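FERM, RhoGEF and pleckstrin domain protein 2 (Danio rerio, PDB 6D21) probably acts as a guanine nucleotide exchange factor that activates the small GTPase RAC1, and is represented here by its FERM domain. Local coordinates at residues Leu76-Val81 and Ile104-Leu109; Leu99-Ile104 and Glu174-Val179; Cys115-Ala120 and Glu154-Lys159; Gln129-Asp134 and Arg141-Met146. All coordinates share one frame; numbering follows the deposited sequence.

How the contacts relate
All four contacts lie in the FERM domain, and helix 94-110 serves two of them. Contact 1 joins the strand 76-81 of the ubiquitin-like lobe to that helix of the central helical lobe; contact 2, about 12 Å away between centres, sets the same helix against helix 172-183, and the two share Ile104. Contacts 3 and 4, centres about 15 Å apart, use opposite ends of helix 117-132. Along the chain, contacts 1 and 2 interleave, contact 1 closes before 3 and 4 open, and contact 4 falls within the span of contact 3, both within that of contact 2. Helix 94-110 thus links the lobe interface to the bundle tied by contacts 2 to 4.

Contact 1 (Leu76-Val81 and Ile104-Leu109); sequences LFRLSV and IKRDLL
Arg106 reaches across to the strand 76-81 and seizes the carbonyl oxygen of Leu79 with both terminal nitrogens. Arg106 NH2 lies 3.0 Å from Leu79 O, nearly in line with the C=O bond, while Arg106 NH1 comes to the same oxygen at 3.1 Å from a more bent direction. Arg106 NH1 also donates to Ser80 OG at 2.8 Å, close to the guanidinium plane. That hydroxyl is hydrogen-bonded to Glu48 as well, so serine suits a place where one small group must serve two partners. Here the five-stranded sheet of the ubiquitin-like lobe meets helix 94-110 of the central lobe, the two segments running almost perpendicular at 94°. An arginine is long enough to bridge the 10.2 Å between their axes, and a bend at chi3 (-77°) turns its head to the strand. Arg78 lies over one face of that head, the two guanidinium groups stacked at 12° with centres 4.2 Å apart. The salt bridge from Arg78 NH1 to Glu48 probably offsets the likeness of charge, and Trp56 adds a cation-pi contact to Arg78. A leucine in place of Arg106 would probably leave Leu79 O without both of its guanidinium donors and Arg78 without its stacking partner.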
loop_
_atom_site.group_PDB
_atom_site.type_symbol
_atom_site.label_atom_id
_atom_site.label_comp_id
_atom_site.label_asym_id
_atom_site.label_seq_id
_atom_site.Cartn_x
_atom_site.Cartn_y
_atom_site.Cartn_z
ATOM N N LEU A 76 3.812 4.319 -17.080
ATOM C CA LEU A 76 4.051 4.938 -15.794
ATOM C C LEU A 76 4.325 3.868 -14.745
ATOM O O LEU A 76 3.544 2.915 -14.600
ATOM C CB LEU A 76 2.863 5.802 -15.365
ATOM C CG LEU A 76 3.069 6.554 -14.043
ATOM C CD1 LEU A 76 4.315 7.435 -14.104
ATOM C CD2 LEU A 76 1.835 7.372 -13.701
ATOM N N PHE A 77 5.457 4.019 -14.060
ATOM C CA PHE A 77 5.781 3.223 -12.865
ATOM C C PHE A 77 5.675 4.117 -11.662
ATOM O O PHE A 77 5.855 5.337 -11.775
ATOM C CB PHE A 77 7.200 2.643 -12.915
ATOM C CG PHE A 77 7.434 1.683 -14.038
ATOM C CD1 PHE A 77 7.519 2.132 -15.351
ATOM C CD2 PHE A 77 7.602 0.335 -13.782
ATOM C CE1 PHE A 77 7.741 1.252 -16.395
ATOM C CE2 PHE A 77 7.835 -0.546 -14.816
ATOM C CZ PHE A 77 7.903 -0.089 -16.126
ATOM N N ARG A 78 5.415 3.526 -10.498
ATOM C CA ARG A 78 5.403 4.316 -9.285
ATOM C C ARG A 78 5.947 3.513 -8.097
ATOM O O ARG A 78 5.790 2.286 -8.013
ATOM C CB ARG A 78 4.001 4.828 -8.959
ATOM C CG ARG A 78 3.063 3.763 -8.436
ATOM C CD ARG A 78 1.651 4.347 -8.176
ATOM N NE ARG A 78 0.773 3.303 -7.660
ATOM C CZ ARG A 78 -0.518 3.465 -7.411
ATOM N NH1 ARG A 78 -1.224 2.449 -6.938
ATOM N NH2 ARG A 78 -1.089 4.640 -7.617
ATOM N N LEU A 79 6.609 4.228 -7.203
ATOM C CA LEU A 79 7.064 3.647 -5.938
ATOM C C LEU A 79 5.857 3.395 -5.026
ATOM O O LEU A 79 4.982 4.255 -4.916
ATOM C CB LEU A 79 8.057 4.593 -5.263
ATOM C CG LEU A 79 8.684 4.088 -3.959
ATOM C CD1 LEU A 79 9.560 2.851 -4.236
ATOM C CD2 LEU A 79 9.476 5.218 -3.381
ATOM N N SER A 80 5.801 2.221 -4.385
ATOM C CA SER A 80 4.704 1.888 -3.482
ATOM C C SER A 80 5.214 1.040 -2.317
ATOM O O SER A 80 6.164 0.258 -2.490
ATOM C CB SER A 80 3.588 1.120 -4.213
ATOM O OG SER A 80 2.984 1.917 -5.217
ATOM N N VAL A 81 4.567 1.155 -1.156
ATOM C CA VAL A 81 4.833 0.206 -0.064
ATOM C C VAL A 81 4.282 -1.165 -0.465
ATOM O O VAL A 81 3.132 -1.271 -0.878
ATOM C CB VAL A 81 4.195 0.638 1.264
ATOM C CG1 VAL A 81 4.349 -0.472 2.318
ATOM C CG2 VAL A 81 4.803 1.975 1.747
ATOM N N ILE A 104 0.243 6.650 3.049
ATOM C CA ILE A 104 -1.061 6.894 3.678
ATOM C C ILE A 104 -1.800 8.025 2.969
ATOM O O ILE A 104 -3.004 7.956 2.726
ATOM C CB ILE A 104 -0.876 7.234 5.186
ATOM C CG1 ILE A 104 -0.310 6.016 5.917
ATOM C CG2 ILE A 104 -2.196 7.658 5.803
ATOM C CD1 ILE A 104 0.367 6.375 7.231
ATOM N N LYS A 105 -1.068 9.095 2.670
ATOM C CA LYS A 105 -1.645 10.229 1.964
ATOM C C LYS A 105 -2.284 9.743 0.660
ATOM O O LYS A 105 -3.424 10.096 0.340
ATOM C CB LYS A 105 -0.576 11.285 1.691
ATOM C CG LYS A 105 -1.083 12.521 0.959
ATOM C CD LYS A 105 -0.035 13.626 0.994
ATOM C CE LYS A 105 -0.476 14.820 0.147
ATOM N NZ LYS A 105 0.515 15.910 0.332
ATOM N N ARG A 106 -1.559 8.896 -0.067
ATOM C CA ARG A 106 -2.070 8.318 -1.317
ATOM C C ARG A 106 -3.324 7.456 -1.128
ATOM O O ARG A 106 -4.299 7.553 -1.893
ATOM C CB ARG A 106 -0.987 7.463 -1.986
ATOM C CG ARG A 106 -1.419 6.931 -3.380
ATOM C CD ARG A 106 -0.449 5.878 -3.896
ATOM N NE ARG A 106 0.776 6.478 -4.416
ATOM C CZ ARG A 106 1.858 5.776 -4.748
ATOM N NH1 ARG A 106 1.866 4.455 -4.593
ATOM N NH2 ARG A 106 2.924 6.388 -5.242
ATOM N N ASP A 107 -3.262 6.566 -0.144
ATOM C CA ASP A 107 -4.346 5.638 0.146
ATOM C C ASP A 107 -5.597 6.385 0.589
ATOM O O ASP A 107 -6.720 5.981 0.284
ATOM C CB ASP A 107 -3.926 4.640 1.243
ATOM C CG ASP A 107 -2.883 3.617 0.749
ATOM O OD1 ASP A 107 -2.569 3.619 -0.463
ATOM O OD2 ASP A 107 -2.380 2.812 1.574
ATOM N N LEU A 108 -5.394 7.478 1.316
ATOM C CA LEU A 108 -6.516 8.271 1.841
ATOM C C LEU A 108 -7.254 8.921 0.687
ATOM O O LEU A 108 -8.477 8.899 0.616
ATOM C CB LEU A 108 -6.000 9.334 2.814
ATOM C CG LEU A 108 -6.928 10.070 3.773
ATOM C CD1 LEU A 108 -7.736 9.105 4.661
ATOM C CD2 LEU A 108 -6.088 11.037 4.607
ATOM N N LEU A 109 -6.496 9.488 -0.238
ATOM C CA LEU A 109 -7.104 10.155 -1.379
ATOM C C LEU A 109 -7.762 9.182 -2.358
ATOM O O LEU A 109 -8.810 9.500 -2.924
ATOM C CB LEU A 109 -6.068 10.994 -2.116
ATOM C CG LEU A 109 -6.568 11.667 -3.394
ATOM C CD1 LEU A 109 -7.734 12.594 -3.099
ATOM C CD2 LEU A 109 -5.421 12.421 -4.055
#

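Contact 2 (Leu99-Ile104 and Glu174-Val179); sequences LFSLQI and ESDFQV
Ile104 and Val179 form the apolar half of this helix pair, their side chains passing each other in opposite directions. Followed outward, Ile104 meets the same methyl almost all the way: its CB lies 4.1 Å from Val179 CG1, and the CG2 branch lies 4.0 Å from it. The other branch runs through CG1 to CD1, which makes the tightest approach, 3.6 Å to Val179 CG1, and also comes within 4.1 Å of Val179 O. CG1 stands beside the backbone N of Ile104 (chi1 -65°), which directs this longer arm across to the valine while CG2 packs against the same methyl. Two beta-branched residues suit the place, because each offers methyl groups close to its own backbone and neither holds the helices apart.

One turn back, Ser101 continues the seam. Its CB touches Val179 CG1 at 4.2 Å, and its OG lies 3.1 Å from Asp176 OD1. The hydroxyl hydrogen-bonds to Tyr98 O in its own helix, which accounts for its polar end without help from the aspartate. Being small, serine lets the backbones come close: its CA is 5.6 Å from that of Asp176, and the segment axes approach to 9.1 Å at an angle of 53°.

The pair lies in the interior of the central helical lobe. Val179 also meets His126 of helix 117-132, Ile104 extends onto Leu180 and Ala183 of helix 172-183, and Leu99 and Phe100 of helix 94-110 pack against the strand 76-81.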
loop_
_atom_site.group_PDB
_atom_site.type_symbol
_atom_site.label_atom_id
_atom_site.label_comp_id
_atom_site.label_asym_id
_atom_site.label_seq_id
_atom_site.Cartn_x
_atom_site.Cartn_y
_atom_site.Cartn_z
ATOM N N LEU A 99 8.159 8.531 3.738
ATOM C CA LEU A 99 7.598 7.785 2.615
ATOM C C LEU A 99 6.356 7.045 3.035
ATOM O O LEU A 99 5.368 7.010 2.282
ATOM C CB LEU A 99 8.621 6.812 2.024
ATOM C CG LEU A 99 9.788 7.423 1.228
ATOM C CD1 LEU A 99 10.551 6.342 0.460
ATOM C CD2 LEU A 99 9.301 8.487 0.250
ATOM N N PHE A 100 6.366 6.453 4.230
ATOM C CA PHE A 100 5.142 5.797 4.696
ATOM C C PHE A 100 3.997 6.786 4.899
ATOM O O PHE A 100 2.862 6.479 4.551
ATOM C CB PHE A 100 5.389 5.003 5.987
ATOM C CG PHE A 100 5.725 3.572 5.733
ATOM C CD1 PHE A 100 7.020 3.203 5.434
ATOM C CD2 PHE A 100 4.731 2.600 5.737
ATOM C CE1 PHE A 100 7.347 1.874 5.144
ATOM C CE2 PHE A 100 5.055 1.260 5.476
ATOM C CZ PHE A 100 6.369 0.907 5.171
ATOM N N SER A 101 4.272 7.974 5.433
ATOM C CA SER A 101 3.199 8.964 5.558
ATOM C C SER A 101 2.642 9.383 4.166
ATOM O O SER A 101 1.453 9.636 4.019
ATOM C CB SER A 101 3.667 10.198 6.349
ATOM O OG SER A 101 4.548 11.014 5.616
ATOM N N LEU A 102 3.501 9.418 3.155
ATOM C CA LEU A 102 3.054 9.693 1.781
ATOM C C LEU A 102 2.254 8.539 1.209
ATOM O O LEU A 102 1.384 8.746 0.374
ATOM C CB LEU A 102 4.240 9.974 0.857
ATOM C CG LEU A 102 5.027 11.255 1.128
ATOM C CD1 LEU A 102 6.251 11.318 0.216
ATOM C CD2 LEU A 102 4.132 12.473 0.940
ATOM N N GLN A 103 2.555 7.321 1.631
ATOM C CA GLN A 103 1.740 6.180 1.194
ATOM C C GLN A 103 0.323 6.284 1.776
ATOM O O GLN A 103 -0.680 6.006 1.111
ATOM C CB GLN A 103 2.392 4.864 1.628
ATOM C CG GLN A 103 1.579 3.605 1.257
ATOM C CD GLN A 103 1.587 3.364 -0.237
ATOM O OE1 GLN A 103 2.646 3.212 -0.848
ATOM N NE2 GLN A 103 0.414 3.365 -0.834
ATOM N N ILE A 104 0.243 6.650 3.049
ATOM C CA ILE A 104 -1.061 6.894 3.678
ATOM C C ILE A 104 -1.800 8.025 2.969
ATOM O O ILE A 104 -3.004 7.956 2.726
ATOM C CB ILE A 104 -0.876 7.234 5.186
ATOM C CG1 ILE A 104 -0.310 6.016 5.917
ATOM C CG2 ILE A 104 -2.196 7.658 5.803
ATOM C CD1 ILE A 104 0.367 6.375 7.231
ATOM N N GLU A 174 7.673 15.306 13.037
ATOM C CA GLU A 174 6.713 15.004 14.098
ATOM C C GLU A 174 5.322 14.766 13.514
ATOM O O GLU A 174 4.594 13.888 13.978
ATOM C CB GLU A 174 6.681 16.123 15.137
ATOM C CG GLU A 174 7.692 15.868 16.270
ATOM C CD GLU A 174 8.076 17.129 17.043
ATOM O OE1 GLU A 174 7.657 18.243 16.644
ATOM O OE2 GLU A 174 8.812 16.997 18.049
ATOM N N SER A 175 4.969 15.545 12.493
ATOM C CA SER A 175 3.701 15.366 11.793
ATOM C C SER A 175 3.619 14.003 11.143
ATOM O O SER A 175 2.585 13.313 11.260
ATOM C CB SER A 175 3.508 16.458 10.744
ATOM O OG SER A 175 3.491 17.733 11.387
ATOM N N ASP A 176 4.693 13.607 10.453
ATOM C CA ASP A 176 4.740 12.273 9.841
ATOM C C ASP A 176 4.509 11.191 10.891
ATOM O O ASP A 176 3.818 10.207 10.645
ATOM C CB ASP A 176 6.084 12.021 9.143
ATOM C CG ASP A 176 6.305 12.927 7.934
ATOM O OD1 ASP A 176 5.312 13.409 7.357
ATOM O OD2 ASP A 176 7.485 13.141 7.558
ATOM N N PHE A 177 5.112 11.373 12.062
ATOM C CA PHE A 177 4.978 10.388 13.126
ATOM C C PHE A 177 3.516 10.244 13.583
ATOM O O PHE A 177 3.028 9.125 13.768
ATOM C CB PHE A 177 5.880 10.748 14.320
ATOM C CG PHE A 177 6.470 9.549 14.990
ATOM C CD1 PHE A 177 7.771 9.155 14.713
ATOM C CD2 PHE A 177 5.702 8.774 15.853
ATOM C CE1 PHE A 177 8.314 8.032 15.311
ATOM C CE2 PHE A 177 6.231 7.646 16.461
ATOM C CZ PHE A 177 7.541 7.274 16.190
ATOM N N GLN A 178 2.827 11.374 13.753
ATOM C CA GLN A 178 1.414 11.377 14.148
ATOM C C GLN A 178 0.553 10.690 13.100
ATOM O O GLN A 178 -0.371 9.943 13.426
ATOM C CB GLN A 178 0.913 12.800 14.341
ATOM C CG GLN A 178 1.693 13.595 15.365
ATOM C CD GLN A 178 1.154 13.415 16.752
ATOM O OE1 GLN A 178 0.902 12.293 17.191
ATOM N NE2 GLN A 178 0.949 14.527 17.452
ATOM N N VAL A 179 0.850 10.957 11.832
ATOM C CA VAL A 179 0.085 10.314 10.754
ATOM C C VAL A 179 0.236 8.797 10.873
ATOM O O VAL A 179 -0.744 8.070 10.824
ATOM C CB VAL A 179 0.548 10.777 9.366
ATOM C CG1 VAL A 179 -0.010 9.848 8.277
ATOM C CG2 VAL A 179 0.150 12.210 9.145
#

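Contact 3 (Cys115-Ala120 and Glu154-Lys159); sequences CTENTA and EHVQEK
Glu117, which meets both His155 and Val156, is the first helical residue after Thr116. The threonine caps helix 117-132 at its N-terminus, its OG1 accepting a weak hydrogen bond from Thr119 N. From there Glu117 extends outward, and its CG packs 3.9 Å from Val156 CG2. At the tip, Glu117 OE2 accepts a hydrogen bond from His155 NE2, 3.3 Å long and bent to 142°. The donor approaches from above the carboxylate plane, and the carboxylate and ring planes stand 83° apart. Val156 CG2 lies over the centre of that ring and probably limits its rotation. Asn118 follows, its side chain crossing that of Lys159 at about a right angle. Asn118 OD1 rests 3.1 Å from Lys159 CE and 3.4 Å from Lys159 CD, beside the aliphatic arm, which bends at chi4 before NZ. Shortening Lys159 to an alanine removes the arm beside Asn118, and the amide would probably be freer to turn. The contact joins the start of helix 117-132 to the turn into helix 157-164. The Glu117-His155 bond, long and bent, would probably be strengthened if the imidazole were protonated, while the Val156 and Lys159 packing would not depend on it.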
loop_
_atom_site.group_PDB
_atom_site.type_symbol
_atom_site.label_atom_id
_atom_site.label_comp_id
_atom_site.label_asym_id
_atom_site.label_seq_id
_atom_site.Cartn_x
_atom_site.Cartn_y
_atom_site.Cartn_z
ATOM N N CYS A 115 -12.061 5.115 6.305
ATOM C CA CYS A 115 -12.166 5.317 7.746
ATOM C C CYS A 115 -13.300 6.298 8.008
ATOM O O CYS A 115 -13.944 6.775 7.065
ATOM C CB CYS A 115 -10.846 5.839 8.318
ATOM S SG CYS A 115 -10.186 7.318 7.466
ATOM N N THR A 116 -13.552 6.619 9.269
ATOM C CA THR A 116 -14.612 7.586 9.573
ATOM C C THR A 116 -14.194 8.967 9.072
ATOM O O THR A 116 -13.021 9.219 8.824
ATOM C CB THR A 116 -14.930 7.657 11.091
ATOM O OG1 THR A 116 -13.746 8.012 11.817
ATOM C CG2 THR A 116 -15.427 6.308 11.593
ATOM N N GLU A 117 -15.159 9.856 8.922
ATOM C CA GLU A 117 -14.884 11.214 8.480
ATOM C C GLU A 117 -13.978 11.966 9.467
ATOM O O GLU A 117 -13.063 12.672 9.059
ATOM C CB GLU A 117 -16.200 11.965 8.282
ATOM C CG GLU A 117 -16.047 13.426 7.930
ATOM C CD GLU A 117 -17.383 14.137 7.837
ATOM O OE1 GLU A 117 -17.500 15.249 8.394
ATOM O OE2 GLU A 117 -18.312 13.580 7.210
ATOM N N ASN A 118 -14.243 11.822 10.764
ATOM C CA ASN A 118 -13.424 12.492 11.781
ATOM C C ASN A 118 -11.961 12.031 11.783
ATOM O O ASN A 118 -11.037 12.828 11.971
ATOM C CB ASN A 118 -14.058 12.289 13.159
ATOM C CG ASN A 118 -15.240 13.211 13.382
ATOM O OD1 ASN A 118 -15.654 13.932 12.474
ATOM N ND2 ASN A 118 -15.785 13.201 14.587
ATOM N N THR A 119 -11.748 10.740 11.557
ATOM C CA THR A 119 -10.392 10.219 11.457
ATOM C C THR A 119 -9.700 10.708 10.187
ATOM O O THR A 119 -8.501 11.039 10.201
ATOM C CB THR A 119 -10.379 8.684 11.486
ATOM O OG1 THR A 119 -10.899 8.244 12.744
ATOM C CG2 THR A 119 -8.939 8.150 11.322
ATOM N N ALA A 120 -10.442 10.742 9.081
ATOM C CA ALA A 120 -9.908 11.290 7.838
ATOM C C ALA A 120 -9.464 12.725 8.043
ATOM O O ALA A 120 -8.371 13.116 7.625
ATOM C CB ALA A 120 -10.945 11.225 6.714
ATOM N N GLU A 154 -14.748 18.708 0.384
ATOM C CA GLU A 154 -15.341 20.026 0.575
ATOM C C GLU A 154 -16.021 20.224 1.934
ATOM O O GLU A 154 -15.751 21.213 2.611
ATOM C CB GLU A 154 -16.351 20.325 -0.530
ATOM C CG GLU A 154 -16.758 21.769 -0.567
ATOM C CD GLU A 154 -17.887 22.044 -1.557
ATOM O OE1 GLU A 154 -18.239 21.154 -2.361
ATOM O OE2 GLU A 154 -18.430 23.153 -1.509
ATOM N N HIS A 155 -16.882 19.293 2.339
ATOM C CA HIS A 155 -17.667 19.496 3.560
ATOM C C HIS A 155 -16.899 19.131 4.838
ATOM O O HIS A 155 -17.422 19.251 5.947
ATOM C CB HIS A 155 -18.962 18.686 3.503
ATOM C CG HIS A 155 -18.748 17.216 3.664
ATOM N ND1 HIS A 155 -18.293 16.416 2.637
ATOM C CD2 HIS A 155 -18.907 16.404 4.735
ATOM C CE1 HIS A 155 -18.179 15.171 3.073
ATOM N NE2 HIS A 155 -18.555 15.137 4.340
ATOM N N VAL A 156 -15.660 18.690 4.669
ATOM C CA VAL A 156 -14.809 18.269 5.785
ATOM C C VAL A 156 -13.714 19.314 6.026
ATOM O O VAL A 156 -12.944 19.229 6.987
ATOM C CB VAL A 156 -14.179 16.878 5.498
ATOM C CG1 VAL A 156 -13.454 16.320 6.716
ATOM C CG2 VAL A 156 -15.255 15.903 5.043
ATOM N N GLN A 157 -13.658 20.320 5.159
ATOM C CA GLN A 157 -12.530 21.240 5.180
ATOM C C GLN A 157 -12.502 22.053 6.467
ATOM O O GLN A 157 -11.431 22.295 7.016
ATOM C CB GLN A 157 -12.556 22.157 3.948
ATOM C CG GLN A 157 -12.207 21.394 2.670
ATOM C CD GLN A 157 -12.135 22.260 1.420
ATOM O OE1 GLN A 157 -11.408 21.938 0.468
ATOM N NE2 GLN A 157 -12.891 23.349 1.408
ATOM N N GLU A 158 -13.671 22.455 6.958
ATOM C CA GLU A 158 -13.745 23.208 8.211
ATOM C C GLU A 158 -13.202 22.387 9.382
ATOM O O GLU A 158 -12.462 22.895 10.220
ATOM C CB GLU A 158 -15.183 23.643 8.499
ATOM C CG GLU A 158 -15.734 24.662 7.509
ATOM C CD GLU A 158 -14.818 25.862 7.323
ATOM O OE1 GLU A 158 -14.473 26.510 8.335
ATOM O OE2 GLU A 158 -14.444 26.156 6.165
ATOM N N LYS A 159 -13.569 21.113 9.437
ATOM C CA LYS A 159 -13.065 20.241 10.487
ATOM C C LYS A 159 -11.565 20.027 10.382
ATOM O O LYS A 159 -10.863 19.985 11.396
ATOM C CB LYS A 159 -13.754 18.886 10.461
ATOM C CG LYS A 159 -13.519 18.140 11.748
ATOM C CD LYS A 159 -13.937 16.701 11.682
ATOM C CE LYS A 159 -13.447 16.001 12.934
ATOM N NZ LYS A 159 -14.044 16.619 14.158
#

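Contact 4 (Gln129-Asp134 and Arg141-Met146); sequences QSEIGD and REFLKM
Phe143 turns its ring edge to Glu131 and is met obliquely by Ile132. Glu131 OE1 lies in the plane of the ring, 3.3 Å from Phe143 CE1 and 3.7 Å from CZ of the same ring, where the slightly positive ring hydrogens suit a carboxylate oxygen. The carboxylate itself stands almost perpendicular to the ring, at 87°. Beside it, Ile132 CG2 touches CD1 of Phe143 at 3.7 Å. The ring gets there because CG of Phe143 is anti to its backbone N (chi1 -178°), which carries the aromatic group across to the end of helix 117-132. A large flat residue fits, since it can take a charged group at its edge and a methyl obliquely.

In the next shell, the other oxygen of Glu131, OE2, forms a salt bridge with Lys105 of helix 94-110, which probably holds the carboxylate in place. Ile132 also rests on His164.

Farther out, the end of the helix is itself fixed. Gly133 N still bonds to Gln129 O at 3.0 Å, but Gly133 then turns to positive phi, where a CB would press on the carbonyl oxygen of Ile132; glycine avoids this. Gln129 NE2 spans the turn to Asp134 OD1 at 3.1 Å, reaching its anti lone pair, and that oxygen also accepts from Gly169 N. Together these features make a glycine-terminated helix and a tight connection between two successive helices, 117-132 and 137-146, of the all-helical central lobe of the FERM fold.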
loop_
_atom_site.group_PDB
_atom_site.type_symbol
_atom_site.label_atom_id
_atom_site.label_comp_id
_atom_site.label_asym_id
_atom_site.label_seq_id
_atom_site.Cartn_x
_atom_site.Cartn_y
_atom_site.Cartn_z
ATOM N N GLN A 129 -0.190 20.109 8.393
ATOM C CA GLN A 129 0.855 20.619 9.268
ATOM C C GLN A 129 2.215 20.290 8.674
ATOM O O GLN A 129 3.118 21.126 8.679
ATOM C CB GLN A 129 0.731 20.035 10.680
ATOM C CG GLN A 129 1.736 20.587 11.695
ATOM C CD GLN A 129 1.509 22.067 12.001
ATOM O OE1 GLN A 129 0.368 22.529 12.097
ATOM N NE2 GLN A 129 2.601 22.817 12.151
ATOM N N SER A 130 2.345 19.080 8.137
ATOM C CA SER A 130 3.626 18.624 7.596
ATOM C C SER A 130 4.070 19.392 6.349
ATOM O O SER A 130 5.255 19.633 6.165
ATOM C CB SER A 130 3.565 17.135 7.266
ATOM O OG SER A 130 2.930 16.920 6.014
ATOM N N GLU A 131 3.131 19.758 5.483
ATOM C CA GLU A 131 3.497 20.430 4.242
ATOM C C GLU A 131 3.714 21.933 4.417
ATOM O O GLU A 131 4.718 22.470 3.945
ATOM C CB GLU A 131 2.436 20.191 3.161
ATOM C CG GLU A 131 2.743 19.022 2.230
ATOM C CD GLU A 131 2.036 19.140 0.881
ATOM O OE1 GLU A 131 2.104 20.221 0.261
ATOM O OE2 GLU A 131 1.413 18.152 0.435
ATOM N N ILE A 132 2.784 22.605 5.094
ATOM C CA ILE A 132 2.777 24.065 5.134
ATOM C C ILE A 132 2.878 24.693 6.533
ATOM O O ILE A 132 2.785 25.912 6.668
ATOM C CB ILE A 132 1.506 24.621 4.451
ATOM C CG1 ILE A 132 0.246 24.064 5.111
ATOM C CG2 ILE A 132 1.500 24.281 2.976
ATOM C CD1 ILE A 132 -0.458 25.033 6.017
ATOM N N GLY A 133 3.065 23.884 7.569
ATOM C CA GLY A 133 3.336 24.431 8.892
ATOM C C GLY A 133 2.124 24.807 9.731
ATOM O O GLY A 133 1.057 24.211 9.592
ATOM N N ASP A 134 2.290 25.806 10.598
ATOM C CA ASP A 134 1.263 26.185 11.577
ATOM C C ASP A 134 -0.047 26.688 10.944
ATOM O O ASP A 134 -0.081 27.085 9.771
ATOM C CB ASP A 134 1.811 27.255 12.532
ATOM C CG ASP A 134 2.852 26.706 13.515
ATOM O OD1 ASP A 134 3.024 25.465 13.615
ATOM O OD2 ASP A 134 3.489 27.533 14.211
ATOM N N ARG A 141 -7.023 27.730 3.801
ATOM C CA ARG A 141 -8.080 27.702 2.799
ATOM C C ARG A 141 -7.498 27.668 1.382
ATOM O O ARG A 141 -8.019 26.967 0.505
ATOM C CB ARG A 141 -9.013 28.897 2.983
ATOM C CG ARG A 141 -9.751 28.858 4.311
ATOM C CD ARG A 141 -10.558 30.107 4.606
ATOM N NE ARG A 141 -11.168 29.994 5.926
ATOM C CZ ARG A 141 -12.332 29.395 6.163
ATOM N NH1 ARG A 141 -13.030 28.875 5.162
ATOM N NH2 ARG A 141 -12.801 29.323 7.402
ATOM N N GLU A 142 -6.411 28.405 1.166
ATOM C CA GLU A 142 -5.740 28.408 -0.135
ATOM C C GLU A 142 -5.158 27.029 -0.447
ATOM O O GLU A 142 -5.293 26.519 -1.562
ATOM C CB GLU A 142 -4.649 29.469 -0.174
ATOM N N PHE A 143 -4.518 26.427 0.548
ATOM C CA PHE A 143 -3.953 25.096 0.382
ATOM C C PHE A 143 -5.024 24.050 0.041
ATOM O O PHE A 143 -4.837 23.230 -0.860
ATOM C CB PHE A 143 -3.195 24.680 1.646
ATOM C CG PHE A 143 -2.543 23.320 1.544
ATOM C CD1 PHE A 143 -1.330 23.167 0.895
ATOM C CD2 PHE A 143 -3.140 22.200 2.108
ATOM C CE1 PHE A 143 -0.722 21.929 0.801
ATOM C CE2 PHE A 143 -2.541 20.945 2.020
ATOM C CZ PHE A 143 -1.324 20.811 1.368
ATOM N N LEU A 144 -6.146 24.085 0.757
ATOM C CA LEU A 144 -7.173 23.061 0.594
ATOM C C LEU A 144 -7.969 23.248 -0.703
ATOM O O LEU A 144 -8.545 22.286 -1.232
ATOM C CB LEU A 144 -8.105 23.042 1.811
ATOM C CG LEU A 144 -7.509 22.480 3.115
ATOM C CD1 LEU A 144 -8.482 22.674 4.286
ATOM C CD2 LEU A 144 -7.120 21.000 2.971
ATOM N N LYS A 145 -7.989 24.479 -1.212
ATOM C CA LYS A 145 -8.549 24.760 -2.530
ATOM C C LYS A 145 -7.725 24.097 -3.643
ATOM O O LYS A 145 -8.284 23.583 -4.612
ATOM C CB LYS A 145 -8.640 26.279 -2.766
ATOM N N MET A 146 -6.401 24.103 -3.493
ATOM C CA MET A 146 -5.503 23.627 -4.548
ATOM C C MET A 146 -4.861 22.270 -4.274
ATOM O O MET A 146 -4.140 21.750 -5.122
ATOM C CB MET A 146 -4.405 24.658 -4.796
ATOM C CG MET A 146 -4.930 25.968 -5.362
ATOM S SD MET A 146 -5.829 25.768 -6.919
ATOM C CE MET A 146 -4.520 25.207 -8.006
#